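Local atomic coordinates of methyltransferase-like protein 5 (Pyrococcus horikoshii, PDB entry 1WY7), a protein that binds S-adenosyl-L-homocysteine and is probably an S-adenosylmethionine-dependent methyltransferase acting on RNA. Residues 116-121 with 142-147; 146-151 with 196-201; 50-55 with 111-116; 25-30 with 77-82. All coordinates share one frame; numbering follows the deposited sequence.

Interaction 1 (116-121 with 142-147); sequences VIMNPP and DVVYSI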
# COMPACT_ATOMS: atom_id res chain seq x y z
N VAL A 116 -0.35 2.54 8.66
CA VAL A 116 -1.01 2.42 7.38
C VAL A 116 0.06 2.14 6.33
O VAL A 116 1.12 2.77 6.33
CB VAL A 116 -1.74 3.71 6.94
CG1 VAL A 116 -2.13 3.56 5.48
CG2 VAL A 116 -2.99 3.99 7.79
N ILE A 117 -0.20 1.17 5.46
CA ILE A 117 0.70 0.89 4.34
C ILE A 117 -0.23 0.91 3.15
O ILE A 117 -1.37 0.45 3.25
CB ILE A 117 1.40 -0.48 4.47
CG1 ILE A 117 0.36 -1.61 4.49
CG2 ILE A 117 2.27 -0.48 5.72
CD1 ILE A 117 0.98 -3.01 4.68
N MSE A 118 0.22 1.46 2.03
CA MSE A 118 -0.63 1.50 0.86
C MSE A 118 0.09 1.80 -0.45
O MSE A 118 1.11 2.49 -0.49
CB MSE A 118 -1.76 2.54 1.07
CG MSE A 118 -1.30 3.99 1.34
SE MSE A 118 -2.71 5.13 1.62
CE MSE A 118 -1.89 6.68 1.57
N ASN A 119 -0.48 1.23 -1.51
CA ASN A 119 -0.03 1.43 -2.89
C ASN A 119 -1.33 1.95 -3.50
O ASN A 119 -2.01 1.23 -4.23
CB ASN A 119 0.35 0.08 -3.52
CG ASN A 119 0.81 0.21 -4.97
OD1 ASN A 119 1.07 -0.79 -5.63
ND2 ASN A 119 0.90 1.43 -5.46
N PRO A 120 -1.70 3.20 -3.18
CA PRO A 120 -2.93 3.81 -3.69
C PRO A 120 -2.87 4.18 -5.16
O PRO A 120 -1.80 4.23 -5.74
CB PRO A 120 -3.10 5.03 -2.79
CG PRO A 120 -1.68 5.48 -2.60
CD PRO A 120 -0.92 4.18 -2.38
N PRO A 121 -4.03 4.43 -5.78
CA PRO A 121 -4.00 4.81 -7.20
C PRO A 121 -3.26 6.14 -7.28
O PRO A 121 -3.39 6.97 -6.39
CB PRO A 121 -5.49 4.93 -7.56
CG PRO A 121 -6.15 5.20 -6.25
CD PRO A 121 -5.41 4.30 -5.30
N ASP A 142 -0.84 7.44 12.89
CA ASP A 142 0.20 8.44 13.13
C ASP A 142 1.45 8.14 12.29
O ASP A 142 2.34 8.99 12.19
CB ASP A 142 0.57 8.49 14.62
CG ASP A 142 -0.46 9.25 15.45
OD1 ASP A 142 -0.47 9.07 16.69
OD2 ASP A 142 -1.26 10.03 14.87
N VAL A 143 1.49 6.95 11.69
CA VAL A 143 2.59 6.56 10.81
C VAL A 143 2.02 5.99 9.50
O VAL A 143 1.26 5.02 9.52
CB VAL A 143 3.51 5.49 11.45
CG1 VAL A 143 4.62 5.11 10.45
CG2 VAL A 143 4.14 6.03 12.73
N VAL A 144 2.39 6.59 8.38
CA VAL A 144 1.89 6.17 7.07
C VAL A 144 3.00 5.85 6.07
O VAL A 144 3.96 6.61 5.95
CB VAL A 144 1.01 7.29 6.44
CG1 VAL A 144 0.57 6.89 5.04
CG2 VAL A 144 -0.17 7.59 7.35
N TYR A 145 2.85 4.73 5.36
CA TYR A 145 3.79 4.32 4.33
C TYR A 145 2.99 4.27 3.04
O TYR A 145 1.99 3.56 2.95
CB TYR A 145 4.39 2.93 4.60
CG TYR A 145 5.36 2.86 5.77
CD1 TYR A 145 6.74 3.01 5.57
CD2 TYR A 145 4.91 2.65 7.06
CE1 TYR A 145 7.64 2.95 6.65
CE2 TYR A 145 5.78 2.58 8.14
CZ TYR A 145 7.14 2.74 7.94
OH TYR A 145 7.99 2.70 9.02
N SER A 146 3.41 5.03 2.03
CA SER A 146 2.70 5.06 0.77
C SER A 146 3.63 5.10 -0.42
O SER A 146 4.83 5.32 -0.28
CB SER A 146 1.74 6.26 0.74
OG SER A 146 0.89 6.18 -0.39
N ILE A 147 3.07 4.88 -1.60
CA ILE A 147 3.85 4.90 -2.83
C ILE A 147 3.24 5.90 -3.80
O ILE A 147 2.02 5.98 -3.94
CB ILE A 147 3.86 3.49 -3.49
CG1 ILE A 147 4.50 2.48 -2.52
CG2 ILE A 147 4.63 3.54 -4.79
CD1 ILE A 147 4.55 1.07 -3.06
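Met118, a selenomethionine, has CG wedged between its backbone N and carbonyl carbon (chi1 59°) and runs extended from there, while Ser146 holds OG anti to its N (chi1 -171°). Both rise from one face of the sheet, and these torsions bring the Met118 methyl CE to 3.4 Å from Ser146 OG, with CG against the same hydroxyl. Pro120, in the loop after strand 115-118, sets CD 3.4 Å from Ser146 OG. A glycine in place of Pro120 would probably leave Ser146 OG without the packing of CD and CG and give the backbone more freedom to turn. The two strands run parallel, as expected for the beta-alpha-beta unit made by strand 115-118, helix 131-140 and strand 143-149 in this methyltransferase fold. Val116 N donates to Val143 O at 3.1 Å, and Tyr145 N to Val116 O at 2.8 Å. Met118 N follows with Tyr145 O at 2.9 Å, a more bent bond (131°). On the other face, Ile117 CG2 rests 4.2 Å from Tyr145 CB. The tyrosine ring leads away toward helix 32-44, and its OH bonds Asp47. Asn119 packs ND2 on Ile147 CB. Its OD1 is bonded to Thr30, beside the bound S-adenosyl-L-homocysteine.

Interaction 2 (146-151 with 196-201); sequences SIHLAK and DIYRFS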
# COMPACT_ATOMS: atom_id res chain seq x y z
N SER A 146 3.41 5.03 2.03
CA SER A 146 2.70 5.06 0.77
C SER A 146 3.63 5.10 -0.42
O SER A 146 4.83 5.32 -0.28
CB SER A 146 1.74 6.26 0.74
OG SER A 146 0.89 6.18 -0.39
N ILE A 147 3.07 4.88 -1.60
CA ILE A 147 3.85 4.90 -2.83
C ILE A 147 3.24 5.90 -3.80
O ILE A 147 2.02 5.98 -3.94
CB ILE A 147 3.86 3.49 -3.49
CG1 ILE A 147 4.50 2.48 -2.52
CG2 ILE A 147 4.63 3.54 -4.79
CD1 ILE A 147 4.55 1.07 -3.06
N HIS A 148 4.08 6.68 -4.47
CA HIS A 148 3.62 7.68 -5.41
C HIS A 148 4.61 7.88 -6.55
O HIS A 148 5.77 7.48 -6.44
CB HIS A 148 3.41 9.01 -4.69
CG HIS A 148 2.40 8.95 -3.60
ND1 HIS A 148 1.04 9.02 -3.85
CD2 HIS A 148 2.53 8.75 -2.27
CE1 HIS A 148 0.38 8.86 -2.71
NE2 HIS A 148 1.26 8.70 -1.74
N LEU A 149 4.13 8.49 -7.62
CA LEU A 149 4.94 8.78 -8.80
C LEU A 149 6.10 9.71 -8.47
O LEU A 149 5.90 10.78 -7.89
CB LEU A 149 4.07 9.44 -9.87
CG LEU A 149 3.53 8.59 -11.02
CD1 LEU A 149 3.13 7.25 -10.53
CD2 LEU A 149 2.36 9.31 -11.66
N ALA A 150 7.31 9.30 -8.84
CA ALA A 150 8.50 10.10 -8.59
C ALA A 150 8.59 11.24 -9.59
O ALA A 150 9.49 11.28 -10.42
CB ALA A 150 9.73 9.22 -8.70
N LYS A 151 7.63 12.16 -9.53
CA LYS A 151 7.61 13.32 -10.42
C LYS A 151 7.66 14.61 -9.61
O LYS A 151 7.11 14.68 -8.51
CB LYS A 151 6.36 13.29 -11.30
CG LYS A 151 6.61 12.79 -12.71
CD LYS A 151 5.48 11.91 -13.22
CE LYS A 151 4.11 12.58 -13.10
NZ LYS A 151 3.92 13.72 -14.04
N ASP A 196 8.27 6.78 -5.64
CA ASP A 196 8.87 7.13 -4.36
C ASP A 196 8.06 6.37 -3.32
O ASP A 196 6.83 6.28 -3.42
CB ASP A 196 8.73 8.63 -4.05
CG ASP A 196 9.60 9.50 -4.92
OD1 ASP A 196 9.11 10.56 -5.35
OD2 ASP A 196 10.77 9.14 -5.16
N ILE A 197 8.75 5.80 -2.35
CA ILE A 197 8.10 5.10 -1.26
C ILE A 197 8.28 6.08 -0.09
O ILE A 197 9.40 6.40 0.31
CB ILE A 197 8.81 3.76 -0.96
CG1 ILE A 197 8.74 2.87 -2.20
CG2 ILE A 197 8.16 3.10 0.25
CD1 ILE A 197 9.42 1.53 -2.03
N TYR A 198 7.16 6.57 0.43
CA TYR A 198 7.20 7.53 1.53
C TYR A 198 6.87 6.95 2.88
O TYR A 198 6.15 5.97 2.99
CB TYR A 198 6.19 8.67 1.32
CG TYR A 198 6.42 9.62 0.18
CD1 TYR A 198 6.02 9.30 -1.12
CD2 TYR A 198 6.99 10.88 0.41
CE1 TYR A 198 6.18 10.22 -2.17
CE2 TYR A 198 7.16 11.80 -0.63
CZ TYR A 198 6.75 11.46 -1.91
OH TYR A 198 6.96 12.34 -2.94
N ARG A 199 7.39 7.61 3.91
CA ARG A 199 7.08 7.28 5.28
C ARG A 199 6.72 8.63 5.89
O ARG A 199 7.56 9.53 5.93
CB ARG A 199 8.26 6.71 6.04
CG ARG A 199 7.86 6.44 7.49
CD ARG A 199 8.97 5.92 8.36
NE ARG A 199 8.46 5.61 9.69
CZ ARG A 199 8.42 6.48 10.70
NH1 ARG A 199 7.92 6.09 11.87
NH2 ARG A 199 8.88 7.72 10.54
N PHE A 200 5.47 8.78 6.32
CA PHE A 200 4.99 10.02 6.93
C PHE A 200 4.84 9.78 8.43
O PHE A 200 4.45 8.69 8.85
CB PHE A 200 3.60 10.39 6.36
CG PHE A 200 3.56 10.55 4.86
CD1 PHE A 200 3.86 11.77 4.27
CD2 PHE A 200 3.14 9.50 4.05
CE1 PHE A 200 3.74 11.95 2.90
CE2 PHE A 200 3.02 9.67 2.68
CZ PHE A 200 3.32 10.89 2.10
N SER A 201 5.13 10.80 9.23
CA SER A 201 5.01 10.69 10.68
C SER A 201 4.25 11.92 11.18
O SER A 201 4.54 13.04 10.74
CB SER A 201 6.40 10.63 11.31
OG SER A 201 6.32 10.43 12.71
O HOH W 1 6.46 11.24 -5.24
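Ser146 and Tyr198 form a hydrogen-bonded pair where strand 143-149 meets the antiparallel strand 191-202, which follows the parallel part of the seven-stranded methyltransferase sheet. The backbone bonds come in two pairs. Ser146 N reaches Tyr198 O at 3.1 Å, and Tyr198 N returns to Ser146 O at 2.7 Å. His148 and Asp196 repeat this, with Asp196 N bonded to His148 O at 2.7 Å. Between them Ile147 and Ile197 are a non-hydrogen-bonded pair, and their CG1 atoms meet on the opposite face at 4.3 Å, near Leu38. The aromatic contacts lie on the face of Ser146. The edge of the His148 ring brings CD2 to 3.7 Å from Tyr198 CD1, with the planes inclined at 68°. Phe200 turns its ring edge, at CE2, to Ser146 CB. Asp196 brings a carboxylate to the contact. With CG anti to its carbonyl carbon (chi1 -71°), this group lies against Ala150, OD1 3.3 Å from Ala150 CA. Outside, Arg155 salt-bridges OD1 and Thr174 bonds OD2. An alanine here would probably leave Arg155 without its charge mate and Thr174 without an acceptor. One water donates to Leu149 O and to Asp196 OD1, and accepts from Tyr198 OH at 2.6 Å.

Interaction 3 (50-55 with 111-116); sequences GKVVAD and SRVDIV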
# COMPACT_ATOMS: atom_id res chain seq x y z
N GLY A 50 4.02 -6.79 15.57
CA GLY A 50 3.10 -6.58 16.67
C GLY A 50 2.17 -5.39 16.50
O GLY A 50 1.47 -5.02 17.44
N LYS A 51 2.16 -4.79 15.32
CA LYS A 51 1.30 -3.62 15.09
C LYS A 51 -0.01 -3.95 14.37
O LYS A 51 -0.11 -4.94 13.65
CB LYS A 51 2.07 -2.59 14.27
CG LYS A 51 3.41 -2.20 14.85
CD LYS A 51 3.27 -1.31 16.07
CE LYS A 51 4.64 -0.92 16.61
NZ LYS A 51 4.59 0.33 17.43
N VAL A 52 -1.01 -3.10 14.59
CA VAL A 52 -2.30 -3.25 13.92
C VAL A 52 -2.11 -2.43 12.64
O VAL A 52 -1.95 -1.21 12.69
CB VAL A 52 -3.46 -2.67 14.76
CG1 VAL A 52 -4.77 -2.80 13.99
CG2 VAL A 52 -3.57 -3.43 16.07
N VAL A 53 -2.11 -3.11 11.50
CA VAL A 53 -1.89 -2.44 10.23
C VAL A 53 -3.08 -2.38 9.29
O VAL A 53 -3.80 -3.36 9.11
CB VAL A 53 -0.72 -3.12 9.44
CG1 VAL A 53 -0.48 -2.38 8.12
CG2 VAL A 53 0.54 -3.15 10.29
N ALA A 54 -3.26 -1.21 8.67
CA ALA A 54 -4.33 -1.04 7.70
C ALA A 54 -3.68 -0.97 6.33
O ALA A 54 -2.72 -0.22 6.13
CB ALA A 54 -5.13 0.24 7.99
N ASP A 55 -4.18 -1.77 5.39
CA ASP A 55 -3.67 -1.80 4.02
C ASP A 55 -4.77 -1.16 3.16
O ASP A 55 -5.75 -1.81 2.82
CB ASP A 55 -3.41 -3.25 3.61
CG ASP A 55 -2.84 -3.39 2.21
OD1 ASP A 55 -2.59 -4.54 1.77
OD2 ASP A 55 -2.64 -2.34 1.54
N SER A 111 -11.51 3.15 11.30
CA SER A 111 -11.06 2.45 12.49
C SER A 111 -9.63 2.91 12.70
O SER A 111 -8.85 2.95 11.76
CB SER A 111 -11.07 0.93 12.28
OG SER A 111 -12.35 0.47 11.94
N ARG A 112 -9.29 3.26 13.93
CA ARG A 112 -7.94 3.71 14.21
C ARG A 112 -6.98 2.51 14.26
O ARG A 112 -7.28 1.49 14.86
CB ARG A 112 -7.90 4.47 15.53
CG ARG A 112 -6.56 5.08 15.81
CD ARG A 112 -6.69 6.46 16.42
NE ARG A 112 -5.41 7.15 16.43
CZ ARG A 112 -4.95 7.92 15.45
NH1 ARG A 112 -5.68 8.12 14.36
NH2 ARG A 112 -3.76 8.49 15.55
N VAL A 113 -5.84 2.66 13.60
CA VAL A 113 -4.83 1.60 13.56
C VAL A 113 -3.48 2.17 13.97
O VAL A 113 -3.34 3.38 14.17
CB VAL A 113 -4.69 1.04 12.13
CG1 VAL A 113 -6.02 0.49 11.64
CG2 VAL A 113 -4.20 2.13 11.19
N ASP A 114 -2.47 1.31 14.09
CA ASP A 114 -1.12 1.74 14.46
C ASP A 114 -0.35 2.24 13.24
O ASP A 114 0.34 3.26 13.30
CB ASP A 114 -0.30 0.60 15.07
CG ASP A 114 -0.80 0.16 16.43
OD1 ASP A 114 -1.14 1.03 17.26
OD2 ASP A 114 -0.83 -1.07 16.69
N ILE A 115 -0.48 1.51 12.13
CA ILE A 115 0.23 1.86 10.91
C ILE A 115 -0.61 1.69 9.64
O ILE A 115 -1.47 0.82 9.55
CB ILE A 115 1.54 0.96 10.73
CG1 ILE A 115 2.69 1.47 11.60
CG2 ILE A 115 2.02 0.98 9.29
CD1 ILE A 115 2.60 1.08 13.02
N VAL A 116 -0.35 2.54 8.66
CA VAL A 116 -1.01 2.42 7.38
C VAL A 116 0.06 2.14 6.33
O VAL A 116 1.12 2.77 6.33
CB VAL A 116 -1.74 3.71 6.94
CG1 VAL A 116 -2.13 3.56 5.48
CG2 VAL A 116 -2.99 3.99 7.79
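Val53 and Ala54 pair in parallel with Ile115 and Val116, and Val52 O accepts twice, from Asp114 N (2.9 Å) and Ile115 N (3.1 Å). Ala54 N pairs with Ile115 O at 2.8 Å. Just before strand 115-118 begins, Asp114 OD2 extends the pairing by accepting from Val52 N at 2.9 Å and 170°, on its anti side and somewhat out of the carboxylate plane. CG of Asp114 stands anti to its carbonyl carbon (chi1 -68°), which turns the carboxylate toward the start of strand 52-56. The Lys51 and Asp114 side chains cross at about a right angle. Lys51 NZ stays 5.6 Å from Asp114 OD2, too far for a salt bridge, though opposite charges may attract weakly. The lysine chain bends at chi2, its CG 3.8 Å from Ile115 CD1. On the other face, both methyls of Val113 press on Ala54 CB, with CG1 at 3.8 Å. Ile140 of helix 131-140 packs on both. On the face of Ile115, Val53 CG2 lies 4.3 Å from Ile115 CB. The contact joins neighbours in the parallel part of the sheet, strands 52-56 and 115-118, adjacent in space but not in sequence, as is usual in the Rossmann-like methyltransferase fold.

Interaction 4 (25-30 with 77-82); sequences LEQYRT and CVEVDK. With SAH (S-adenosyl-L-homocysteine), chain E.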
# COMPACT_ATOMS: atom_id res chain seq x y z
N LEU A 25 -9.58 1.81 -11.91
CA LEU A 25 -9.35 1.73 -10.47
C LEU A 25 -7.86 1.47 -10.24
O LEU A 25 -7.44 1.21 -9.11
CB LEU A 25 -10.16 0.60 -9.84
CG LEU A 25 -11.68 0.69 -9.75
CD1 LEU A 25 -12.20 -0.51 -8.97
CD2 LEU A 25 -12.08 1.99 -9.07
N GLU A 26 -7.07 1.55 -11.31
CA GLU A 26 -5.64 1.32 -11.26
C GLU A 26 -5.31 0.00 -10.56
O GLU A 26 -4.52 -0.02 -9.61
CB GLU A 26 -4.93 2.46 -10.53
CG GLU A 26 -5.04 3.83 -11.18
CD GLU A 26 -4.00 4.80 -10.66
OE1 GLU A 26 -4.14 6.02 -10.89
OE2 GLU A 26 -3.03 4.34 -10.03
N GLN A 27 -5.90 -1.09 -11.02
CA GLN A 27 -5.65 -2.39 -10.40
C GLN A 27 -4.49 -3.18 -10.99
O GLN A 27 -4.62 -3.85 -12.01
CB GLN A 27 -6.91 -3.27 -10.42
CG GLN A 27 -8.10 -2.71 -9.63
CD GLN A 27 -9.27 -3.69 -9.55
OE1 GLN A 27 -9.51 -4.47 -10.48
NE2 GLN A 27 -10.00 -3.65 -8.45
N TYR A 28 -3.34 -3.07 -10.33
CA TYR A 28 -2.15 -3.82 -10.71
C TYR A 28 -1.54 -4.22 -9.36
O TYR A 28 -1.50 -3.42 -8.43
CB TYR A 28 -1.18 -2.96 -11.54
CG TYR A 28 -0.57 -1.78 -10.80
CD1 TYR A 28 0.49 -1.96 -9.92
CD2 TYR A 28 -1.11 -0.50 -10.94
CE1 TYR A 28 1.01 -0.89 -9.18
CE2 TYR A 28 -0.60 0.57 -10.20
CZ TYR A 28 0.45 0.37 -9.32
OH TYR A 28 0.90 1.40 -8.54
N ARG A 29 -1.11 -5.46 -9.24
CA ARG A 29 -0.52 -5.93 -7.99
C ARG A 29 0.76 -5.15 -7.70
O ARG A 29 1.50 -4.81 -8.62
CB ARG A 29 -0.19 -7.42 -8.10
CG ARG A 29 0.77 -7.71 -9.25
CD ARG A 29 1.17 -9.16 -9.26
NE ARG A 29 1.69 -9.57 -7.96
CZ ARG A 29 2.08 -10.80 -7.68
NH1 ARG A 29 2.54 -11.09 -6.47
NH2 ARG A 29 2.04 -11.75 -8.61
N THR A 30 1.02 -4.86 -6.43
CA THR A 30 2.24 -4.12 -6.08
C THR A 30 3.43 -5.01 -6.43
O THR A 30 3.54 -6.12 -5.92
CB THR A 30 2.33 -3.79 -4.58
OG1 THR A 30 1.14 -3.09 -4.16
CG2 THR A 30 3.54 -2.90 -4.31
N CYS A 77 -7.64 -5.06 5.72
CA CYS A 77 -7.59 -4.83 4.30
C CYS A 77 -8.79 -4.02 3.81
O CYS A 77 -9.94 -4.44 3.95
CB CYS A 77 -7.53 -6.18 3.59
SG CYS A 77 -6.25 -7.28 4.29
N VAL A 78 -8.51 -2.84 3.27
CA VAL A 78 -9.55 -1.96 2.76
C VAL A 78 -9.49 -2.00 1.25
O VAL A 78 -8.48 -1.62 0.66
CB VAL A 78 -9.35 -0.50 3.22
CG1 VAL A 78 -10.45 0.37 2.65
CG2 VAL A 78 -9.35 -0.41 4.74
N GLU A 79 -10.58 -2.46 0.64
CA GLU A 79 -10.66 -2.59 -0.80
C GLU A 79 -12.11 -2.42 -1.27
O GLU A 79 -13.02 -3.02 -0.70
CB GLU A 79 -10.13 -3.97 -1.20
CG GLU A 79 -10.41 -4.39 -2.62
CD GLU A 79 -9.80 -3.45 -3.62
OE1 GLU A 79 -8.58 -3.18 -3.53
OE2 GLU A 79 -10.53 -2.99 -4.51
N VAL A 80 -12.31 -1.60 -2.30
CA VAL A 80 -13.66 -1.34 -2.81
C VAL A 80 -14.21 -2.43 -3.73
O VAL A 80 -15.42 -2.57 -3.88
CB VAL A 80 -13.72 -0.00 -3.59
CG1 VAL A 80 -12.95 -0.13 -4.89
CG2 VAL A 80 -15.17 0.39 -3.87
N ASP A 81 -13.32 -3.20 -4.34
CA ASP A 81 -13.74 -4.23 -5.28
C ASP A 81 -13.78 -5.66 -4.75
O ASP A 81 -12.74 -6.27 -4.49
CB ASP A 81 -12.85 -4.14 -6.52
CG ASP A 81 -13.29 -5.09 -7.62
OD1 ASP A 81 -12.59 -5.16 -8.66
OD2 ASP A 81 -14.33 -5.76 -7.46
N LYS A 82 -14.99 -6.20 -4.63
CA LYS A 82 -15.21 -7.56 -4.14
C LYS A 82 -14.40 -8.60 -4.91
O LYS A 82 -13.86 -9.54 -4.32
CB LYS A 82 -16.70 -7.90 -4.24
CG LYS A 82 -17.04 -9.38 -4.03
CD LYS A 82 -16.51 -9.93 -2.71
CE LYS A 82 -17.16 -11.27 -2.35
NZ LYS A 82 -17.11 -12.27 -3.46
N SAH E . -2.48 -5.39 -5.59
CA SAH E . -1.91 -4.21 -4.91
CB SAH E . -2.98 -3.11 -4.91
CG SAH E . -2.77 -2.33 -6.16
SD SAH E . -3.82 -0.96 -6.67
C SAH E . -1.45 -4.67 -3.55
O SAH E . -1.24 -5.91 -3.38
OXT SAH E . -1.33 -3.74 -2.69
C5' SAH E . -4.74 -0.44 -5.23
C4' SAH E . -6.21 -0.86 -5.08
O4' SAH E . -7.01 0.31 -4.78
C3' SAH E . -6.90 -1.41 -6.33
O3' SAH E . -6.94 -2.83 -6.10
C2' SAH E . -8.33 -0.84 -6.31
O2' SAH E . -9.45 -1.67 -6.53
C1' SAH E . -8.35 -0.05 -5.00
N9 SAH E . -9.16 1.16 -5.03
C8 SAH E . -9.32 2.11 -6.03
N7 SAH E . -10.12 3.09 -5.70
C5 SAH E . -10.52 2.78 -4.41
C6 SAH E . -11.37 3.43 -3.47
N6 SAH E . -11.99 4.60 -3.75
N1 SAH E . -11.58 2.86 -2.23
C2 SAH E . -10.95 1.70 -1.95
N3 SAH E . -10.13 0.99 -2.75
C4 SAH E . -9.94 1.59 -3.98
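O2' of the bound S-adenosyl-L-homocysteine is gripped from both segments. It donates to Glu79 OE2 at 2.6 Å and accepts from Gln27 NE2 at 2.8 Å, with an almost straight N-H (172°). The neighbouring ribose hydroxyl O3' donates to Glu79 OE1 at 3.1 Å. The Glu79 chain bends at chi2 (60°), which brings its carboxylate to the ribose. Asp81 N, in turn, donates to the anti lone pair of OE2, and Gly59 N bonds OE1. Each carboxylate oxygen thus has a backbone N-H as well as a ribose hydroxyl. An acidic residue at the end of the second strand, binding the ribose diol, is a hallmark of Rossmann-like methyltransferases, and Glu79 fits it here. Gln27 also bridges the segments directly. Its NE2 gives a hydrogen bond to the anti lone pair of Asp81 OD1 at 3.0 Å, with the amide and carboxylate nearly coplanar (4°). Lys22 N holds Gln27 OE1, which should fix the amide's rotation. Asp81 itself is the N-cap of helix 82-91, its OD2 bonded to Glu83 N. Apolar groups line one face of the adenine. Val80 CG1 lies 3.6 Å from C4 of the adenine, and Leu25 CD1 is 4.2 Å from that same Val80 methyl. Leu25 CD2 comes near the adenine at C8, 4.1 Å away. Asp105 OD2, Val106 N and Val62 N also hydrogen-bond the ligand.

In the fold
Interaction 4 opens first, in the loop before helix 32-44, and closes at the end of strand 74-79. Interaction 3 starts between its segments, on strand 52-56, and closes at strand 115-118, so the two cross. Asp55 O and Val78 N join them across neighbouring strands. Interaction 1 then begins on Val116, where interaction 3 ends, and closes the beta-alpha-beta unit at strand 143-149. Interaction 2 takes over at Ser146 and Ile147 and closes the longer excursion through helix 152-164 and strand 167-179. Together, interactions 3, 1 and 2 tie four adjacent strands into one sheet. Asn119 of interaction 1 reaches Thr30 and Tyr28 of interaction 4, linking the sheet to the loop over the ligand.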